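Local coordinates for protein Phikz039 (Pseudomonas phage phikz, PDB 3ZBQ) that is a phage-encoded member of the tubulin/FtsZ family, PhuZ, modelled here as a single chain with guanosine-5'-diphosphate in its nucleotide pocket, at residues A[136-139]-A[140-144]; A[288-291]-A[292-295]; A[192-195]-A[196-199]. All blocks are in the same frame, centred on the assembly; numbering follows the deposited sequence.

Contact 1: A[136-139]-A[140-144]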
loop_
_atom_site.group_PDB
_atom_site.type_symbol
_atom_site.label_atom_id
_atom_site.label_comp_id
_atom_site.label_asym_id
_atom_site.label_seq_id
_atom_site.Cartn_x
_atom_site.Cartn_y
_atom_site.Cartn_z
ATOM N N ASP A 136 4.061 13.258 9.669
ATOM C CA ASP A 136 4.946 14.415 9.884
ATOM C C ASP A 136 4.201 15.735 10.023
ATOM O O ASP A 136 4.813 16.771 10.295
ATOM C CB ASP A 136 6.042 14.511 8.800
ATOM C CG ASP A 136 5.496 14.881 7.422
ATOM O OD1 ASP A 136 4.303 14.636 7.158
ATOM O OD2 ASP A 136 6.270 15.418 6.590
ATOM N N SER A 137 2.883 15.710 9.853
ATOM C CA SER A 137 2.066 16.895 10.107
ATOM C C SER A 137 0.635 16.469 10.366
ATOM O O SER A 137 0.281 15.300 10.174
ATOM C CB SER A 137 2.101 17.869 8.924
ATOM O OG SER A 137 1.389 17.347 7.818
ATOM N N ASP A 138 -0.192 17.416 10.792
ATOM C CA ASP A 138 -1.606 17.136 11.011
ATOM C C ASP A 138 -2.275 16.545 9.770
ATOM O O ASP A 138 -2.988 15.536 9.855
ATOM C CB ASP A 138 -2.350 18.395 11.459
ATOM C CG ASP A 138 -3.834 18.152 11.646
ATOM O OD1 ASP A 138 -4.199 17.221 12.390
ATOM O OD2 ASP A 138 -4.644 18.884 11.038
ATOM N N ILE A 139 -2.025 17.149 8.610
ATOM C CA ILE A 139 -2.673 16.695 7.373
ATOM C C ILE A 139 -2.223 15.287 6.959
ATOM O O ILE A 139 -3.045 14.455 6.576
ATOM C CB ILE A 139 -2.531 17.738 6.205
ATOM C CG1 ILE A 139 -3.505 17.407 5.059
ATOM C CG2 ILE A 139 -1.079 17.851 5.723
ATOM C CD1 ILE A 139 -3.609 18.504 3.984
ATOM N N SER A 140 -0.929 14.998 7.046
ATOM C CA SER A 140 -0.454 13.671 6.637
ATOM C C SER A 140 -0.898 12.588 7.624
ATOM O O SER A 140 -1.142 11.436 7.236
ATOM C CB SER A 140 1.062 13.655 6.452
ATOM O OG SER A 140 1.731 13.856 7.678
ATOM N N LEU A 141 -1.008 12.945 8.900
ATOM C CA LEU A 141 -1.530 12.003 9.891
ATOM C C LEU A 141 -3.011 11.751 9.627
ATOM O O LEU A 141 -3.479 10.619 9.706
ATOM C CB LEU A 141 -1.306 12.532 11.312
ATOM C CG LEU A 141 -2.018 11.797 12.459
ATOM C CD1 LEU A 141 -1.606 10.310 12.531
ATOM C CD2 LEU A 141 -1.717 12.489 13.775
ATOM N N ARG A 142 -3.743 12.813 9.306
ATOM C CA ARG A 142 -5.140 12.700 8.908
ATOM C C ARG A 142 -5.261 11.794 7.672
ATOM O O ARG A 142 -6.156 10.938 7.590
ATOM C CB ARG A 142 -5.705 14.092 8.624
ATOM C CG ARG A 142 -7.190 14.127 8.354
ATOM C CD ARG A 142 -7.595 15.496 7.839
ATOM N NE ARG A 142 -7.080 16.555 8.700
ATOM C CZ ARG A 142 -6.967 17.832 8.342
ATOM N NH1 ARG A 142 -7.335 18.221 7.129
ATOM N NH2 ARG A 142 -6.480 18.717 9.201
ATOM N N ASN A 143 -4.342 11.965 6.725
ATOM C CA ASN A 143 -4.339 11.118 5.531
ATOM C C ASN A 143 -4.038 9.664 5.842
ATOM O O ASN A 143 -4.704 8.769 5.307
ATOM C CB ASN A 143 -3.361 11.645 4.479
ATOM C CG ASN A 143 -3.844 12.926 3.834
ATOM O OD1 ASN A 143 -5.019 13.289 3.962
ATOM N ND2 ASN A 143 -2.946 13.617 3.133
ATOM N N SER A 144 -3.044 9.418 6.701
ATOM C CA SER A 144 -2.690 8.033 7.049
ATOM C C SER A 144 -3.817 7.357 7.836
ATOM O O SER A 144 -4.100 6.163 7.636
ATOM C CB SER A 144 -1.359 7.967 7.816
ATOM O OG SER A 144 -0.255 8.343 7.003
HETATM O O HOH W 1 -7.063 17.368 11.410
#
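Ser140 and Asp136 meet through their side chains just where helix 138-158 begins. Ser140 OG donates to Asp136 OD1 at 2.7 Å, nearly in line with the carboxylate C-O bond, and a chi1 of 66° turns the hydroxyl back toward the residues before the helix. The backbone N of Ser140 points at Ser137 OG, 3.4 Å away in a weak but straight bond (170°); Ser137 occupies the N-cap position, a place suited to a short hydroxyl side chain that can accept from a first-turn N-H. Leu141 opens the regular helical ladder, its N bonding Ser137 O at 3.0 Å, while its apolar side chain packs on Leu292 of helix 284-304. Arg142 reaches back one turn. Its NH2 lies 2.6 Å from Asp138 OD2, a weak hydrogen bond within a salt bridge, guanidinium and carboxylate planes 67° apart; water 1 accepts from NH2 and donates weakly to Asp138 OD1. Arg296 and Lys303 bring further positive charge to this carboxylate. Asn143 N bonds Ile139 O at 2.8 Å, and its buried ND2 is satisfied by Gly105 O and Lys72 O. Such N-terminal capping marks the start of the helix in beta-alpha-beta unit 127-133, 138-158, 163-168; the side chain of Asp136 lies about 5 Å from the bound guanosine-5'-diphosphate.

Contact 2: A[288-291]-A[292-295]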
loop_
_atom_site.group_PDB
_atom_site.type_symbol
_atom_site.label_atom_id
_atom_site.label_comp_id
_atom_site.label_asym_id
_atom_site.label_seq_id
_atom_site.Cartn_x
_atom_site.Cartn_y
_atom_site.Cartn_z
ATOM N N ILE A 288 -1.086 -0.655 14.189
ATOM C CA ILE A 288 -1.114 0.534 13.336
ATOM C C ILE A 288 -2.175 1.514 13.827
ATOM O O ILE A 288 -1.919 2.714 13.956
ATOM C CB ILE A 288 -1.413 0.183 11.862
ATOM C CG1 ILE A 288 -0.474 -0.924 11.360
ATOM C CG2 ILE A 288 -1.293 1.425 10.979
ATOM C CD1 ILE A 288 -0.767 -1.366 9.914
ATOM N N ARG A 289 -3.370 0.997 14.098
ATOM C CA ARG A 289 -4.483 1.828 14.550
ATOM C C ARG A 289 -4.118 2.558 15.844
ATOM O O ARG A 289 -4.303 3.783 15.980
ATOM C CB ARG A 289 -5.736 0.972 14.757
ATOM C CG ARG A 289 -7.017 1.780 14.975
ATOM C CD ARG A 289 -8.077 0.974 15.745
ATOM N NE ARG A 289 -7.635 0.669 17.106
ATOM C CZ ARG A 289 -7.669 1.539 18.114
ATOM N NH1 ARG A 289 -8.134 2.766 17.923
ATOM N NH2 ARG A 289 -7.237 1.184 19.314
ATOM N N LYS A 290 -3.564 1.799 16.781
ATOM C CA LYS A 290 -3.144 2.337 18.077
ATOM C C LYS A 290 -2.058 3.408 17.920
ATOM O O LYS A 290 -2.089 4.452 18.582
ATOM C CB LYS A 290 -2.664 1.180 18.974
ATOM C CG LYS A 290 -2.238 1.598 20.379
ATOM C CD LYS A 290 -3.380 2.278 21.132
ATOM C CE LYS A 290 -2.947 2.670 22.541
ATOM N NZ LYS A 290 -3.971 3.507 23.213
ATOM N N ARG A 291 -1.105 3.158 17.028
ATOM C CA ARG A 291 -0.009 4.093 16.788
ATOM C C ARG A 291 -0.507 5.422 16.229
ATOM O O ARG A 291 -0.049 6.499 16.637
ATOM C CB ARG A 291 1.005 3.467 15.825
ATOM C CG ARG A 291 2.098 4.408 15.326
ATOM C CD ARG A 291 3.001 4.905 16.439
ATOM N NE ARG A 291 4.139 5.663 15.913
ATOM C CZ ARG A 291 4.937 6.429 16.653
ATOM N NH1 ARG A 291 4.734 6.540 17.960
ATOM N NH2 ARG A 291 5.942 7.079 16.091
ATOM N N LEU A 292 -1.444 5.356 15.289
ATOM C CA LEU A 292 -1.970 6.574 14.685
ATOM C C LEU A 292 -2.881 7.302 15.666
ATOM O O LEU A 292 -2.913 8.538 15.702
ATOM C CB LEU A 292 -2.711 6.266 13.375
ATOM C CG LEU A 292 -1.864 5.642 12.264
ATOM C CD1 LEU A 292 -2.684 5.423 11.003
ATOM C CD2 LEU A 292 -0.643 6.495 11.968
ATOM N N GLU A 293 -3.614 6.537 16.468
ATOM C CA GLU A 293 -4.475 7.119 17.494
ATOM C C GLU A 293 -3.655 7.950 18.476
ATOM O O GLU A 293 -4.019 9.086 18.806
ATOM C CB GLU A 293 -5.245 6.021 18.230
ATOM C CG GLU A 293 -6.230 6.521 19.283
ATOM C CD GLU A 293 -7.056 5.385 19.872
ATOM O OE1 GLU A 293 -6.572 4.723 20.815
ATOM O OE2 GLU A 293 -8.184 5.151 19.380
ATOM N N GLU A 294 -2.532 7.394 18.920
ATOM C CA GLU A 294 -1.648 8.101 19.845
ATOM C C GLU A 294 -1.072 9.359 19.213
ATOM O O GLU A 294 -0.991 10.400 19.871
ATOM C CB GLU A 294 -0.513 7.187 20.320
ATOM C CG GLU A 294 -0.975 6.066 21.238
ATOM C CD GLU A 294 0.034 4.937 21.336
ATOM O OE1 GLU A 294 1.008 4.937 20.548
ATOM O OE2 GLU A 294 -0.148 4.051 22.203
ATOM N N ARG A 295 -0.663 9.278 17.946
ATOM C CA ARG A 295 -0.165 10.482 17.269
ATOM C C ARG A 295 -1.280 11.513 17.163
ATOM O O ARG A 295 -1.046 12.711 17.318
ATOM C CB ARG A 295 0.375 10.176 15.864
ATOM C CG ARG A 295 1.503 9.150 15.792
ATOM C CD ARG A 295 2.717 9.546 16.612
ATOM N NE ARG A 295 3.218 10.869 16.250
ATOM C CZ ARG A 295 4.439 11.308 16.538
ATOM N NH1 ARG A 295 5.291 10.517 17.181
ATOM N NH2 ARG A 295 4.812 12.529 16.174
HETATM O O HOH W 2 -7.378 2.379 21.738
#
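Both Arg289 and Glu293 set CG anti to the backbone N (chi1 -169° and -177°), and a bend at chi3 of the arginine lays the two side chains alongside each other, pointing the same way. Arg289 NH1 then forms a salt bridge with Glu293 OE2, hydrogen-bonded at 2.8 Å; the oxygen lies in the guanidinium plane, but the nitrogen stands well above the carboxylate plane. Water 2 bridges Arg289 NH2 and Glu293 OE1, and Glu286 pairs with NE, which probably limits the guanidinium's rotation. Lys290, bent at chi2, completes the salt-bridge network with long bridges from NZ to Glu293 OE1 (3.7 Å) and Glu294 OE2 (4.0 Å). Long, flexible charged residues suit this outer side, where spacings of three and four residues pair opposite charges. Arg291 and Arg295 run side by side instead: Arg295 CD sits 3.8 Å above the centre of the Arg291 guanidinium, whose NH2 bonds Tyr135 OH. Glu168 makes a long, weak ion pair with Arg291, and Glu171 one with Arg295. Branched apolar residues occupy the inner side, Ile288 CG2 lying 4.2 Å from Leu292 CD1. Helix 284-304 rests through Leu292 on Ser145 and through Arg289 on Leu148 of helix 138-158, and through Ile288 on Ile164 and Tyr166 of strand 163-168.

Contact 3: A[192-195]-A[196-199]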
loop_
_atom_site.group_PDB
_atom_site.type_symbol
_atom_site.label_atom_id
_atom_site.label_comp_id
_atom_site.label_asym_id
_atom_site.label_seq_id
_atom_site.Cartn_x
_atom_site.Cartn_y
_atom_site.Cartn_z
ATOM N N LEU A 192 7.764 -15.160 -5.158
ATOM C CA LEU A 192 6.634 -15.976 -4.695
ATOM C C LEU A 192 5.621 -16.220 -5.801
ATOM O O LEU A 192 5.108 -17.332 -5.954
ATOM C CB LEU A 192 5.925 -15.324 -3.499
ATOM C CG LEU A 192 4.705 -16.100 -2.970
ATOM C CD1 LEU A 192 5.125 -17.489 -2.466
ATOM C CD2 LEU A 192 3.966 -15.321 -1.870
ATOM N N PHE A 193 5.370 -15.186 -6.597
ATOM C CA PHE A 193 4.312 -15.216 -7.606
ATOM C C PHE A 193 4.787 -15.651 -9.000
ATOM O O PHE A 193 4.005 -15.626 -9.953
ATOM C CB PHE A 193 3.690 -13.814 -7.730
ATOM C CG PHE A 193 3.005 -13.312 -6.481
ATOM C CD1 PHE A 193 2.433 -14.186 -5.569
ATOM C CD2 PHE A 193 2.912 -11.938 -6.241
ATOM C CE1 PHE A 193 1.790 -13.711 -4.425
ATOM C CE2 PHE A 193 2.261 -11.453 -5.099
ATOM C CZ PHE A 193 1.701 -12.332 -4.194
ATOM N N ASN A 194 6.051 -16.035 -9.139
ATOM C CA ASN A 194 6.603 -16.213 -10.487
ATOM C C ASN A 194 6.180 -17.518 -11.204
ATOM O O ASN A 194 6.527 -17.744 -12.371
ATOM C CB ASN A 194 8.126 -15.991 -10.516
ATOM C CG ASN A 194 8.927 -17.155 -9.919
ATOM O OD1 ASN A 194 8.411 -18.254 -9.701
ATOM N ND2 ASN A 194 10.208 -16.912 -9.667
ATOM N N GLN A 195 5.432 -18.353 -10.484
ATOM C CA GLN A 195 4.840 -19.579 -11.032
ATOM C C GLN A 195 5.867 -20.647 -11.437
ATOM O O GLN A 195 5.522 -21.615 -12.136
ATOM C CB GLN A 195 3.887 -19.248 -12.189
ATOM C CG GLN A 195 2.697 -18.379 -11.779
ATOM C CD GLN A 195 1.800 -18.016 -12.944
ATOM O OE1 GLN A 195 1.792 -18.699 -13.974
ATOM N NE2 GLN A 195 1.039 -16.930 -12.795
ATOM N N GLU A 196 7.108 -20.499 -10.965
ATOM C CA GLU A 196 8.174 -21.463 -11.282
ATOM C C GLU A 196 8.412 -22.536 -10.222
ATOM O O GLU A 196 9.262 -23.406 -10.403
ATOM C CB GLU A 196 9.502 -20.738 -11.516
ATOM C CG GLU A 196 9.507 -19.756 -12.675
ATOM C CD GLU A 196 10.757 -18.885 -12.691
ATOM O OE1 GLU A 196 11.679 -19.127 -11.873
ATOM O OE2 GLU A 196 10.809 -17.950 -13.513
ATOM N N HIS A 197 7.686 -22.482 -9.114
ATOM C CA HIS A 197 8.019 -23.332 -7.973
ATOM C C HIS A 197 7.174 -24.593 -7.936
ATOM O O HIS A 197 5.958 -24.534 -8.119
ATOM C CB HIS A 197 7.878 -22.555 -6.668
ATOM C CG HIS A 197 8.521 -21.208 -6.712
ATOM N ND1 HIS A 197 9.873 -21.042 -6.918
ATOM C CD2 HIS A 197 7.999 -19.963 -6.596
ATOM C CE1 HIS A 197 10.159 -19.750 -6.919
ATOM N NE2 HIS A 197 9.039 -19.075 -6.718
ATOM N N GLN A 198 7.834 -25.722 -7.693
ATOM C CA GLN A 198 7.168 -27.017 -7.617
ATOM C C GLN A 198 6.133 -27.016 -6.515
ATOM O O GLN A 198 6.405 -26.532 -5.408
ATOM C CB GLN A 198 8.175 -28.131 -7.323
ATOM C CG GLN A 198 9.311 -28.219 -8.315
ATOM C CD GLN A 198 8.822 -28.281 -9.745
ATOM O OE1 GLN A 198 8.257 -29.286 -10.182
ATOM N NE2 GLN A 198 9.026 -27.191 -10.485
ATOM N N SER A 199 4.960 -27.565 -6.824
ATOM C CA SER A 199 3.874 -27.745 -5.859
ATOM C C SER A 199 3.179 -26.454 -5.456
ATOM O O SER A 199 2.331 -26.464 -4.568
ATOM C CB SER A 199 4.346 -28.496 -4.607
ATOM O OG SER A 199 4.763 -29.814 -4.932
HETATM O O HOH W 3 8.513 -16.957 -14.218
HETATM O O HOH W 4 5.600 -24.117 -11.555
#
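Asn194 OD1 is the point on which the compact side of this turn closes, just after helix 175-192. It accepts the backbone N-H of Glu196 at 2.9 Å, the donor standing 32° from the carbonyl plane: an Asx turn, which the short carboxamide of asparagine suits. The same oxygen lies over one face of the His197 ring, 3.2 Å from His197 NE2, where no N-H points; the NE2 hydrogen bond goes to Ile191 O. Leu192 O approaches the ring edge in plane, 4.0 Å from His197 CD2, and Leu245 backs the imidazole, so a flat ring able to donate from NE2 suits this buried place. Gln195, with positive phi, turns the chain out of the helix; its amide is held by Asp96. On the outer side, the Glu196 carboxylate stacks on the Asn194 amide, planes 26° apart, with Glu196 CD 3.7 Å from Asn194 ND2, which also makes a weak hydrogen bond to Tyr271 OH. Solvent links the groups here: water 3 donates to Asn194 O (2.8 Å) and Glu196 OE2 (2.6 Å), water 4 to Gln195 O and, weakly, to His197 O. The chemistry implies a turn fixed by one side-chain-to-backbone bond and a covered imidazole, with a water-bridged outer side carrying Glu196 that probably contributes less to its rigidity.

Along the chain, contact 1 (136-144) comes first, contact 3 (192-199) next and contact 2 (288-295) last, yet the first and last are the neighbours in space. Their centres lie 12 Å apart, and they touch where helix 138-158 packs against helix 284-304: Leu141 CD2 is 3.6 Å from Arg295 C. The C-terminal helix thus packs beside the ligand-binding part, on the beta-alpha-beta unit whose helix begins near the bound guanosine-5'-diphosphate. Contact 3 lies at the far side of the chain's centre, about 39 Å from contact 1 and 37 Å from contact 2 between centres, in the loop joining helices 175-192 and 202-209, where strands 97-103 and 239-246 of the one mixed sheet come near.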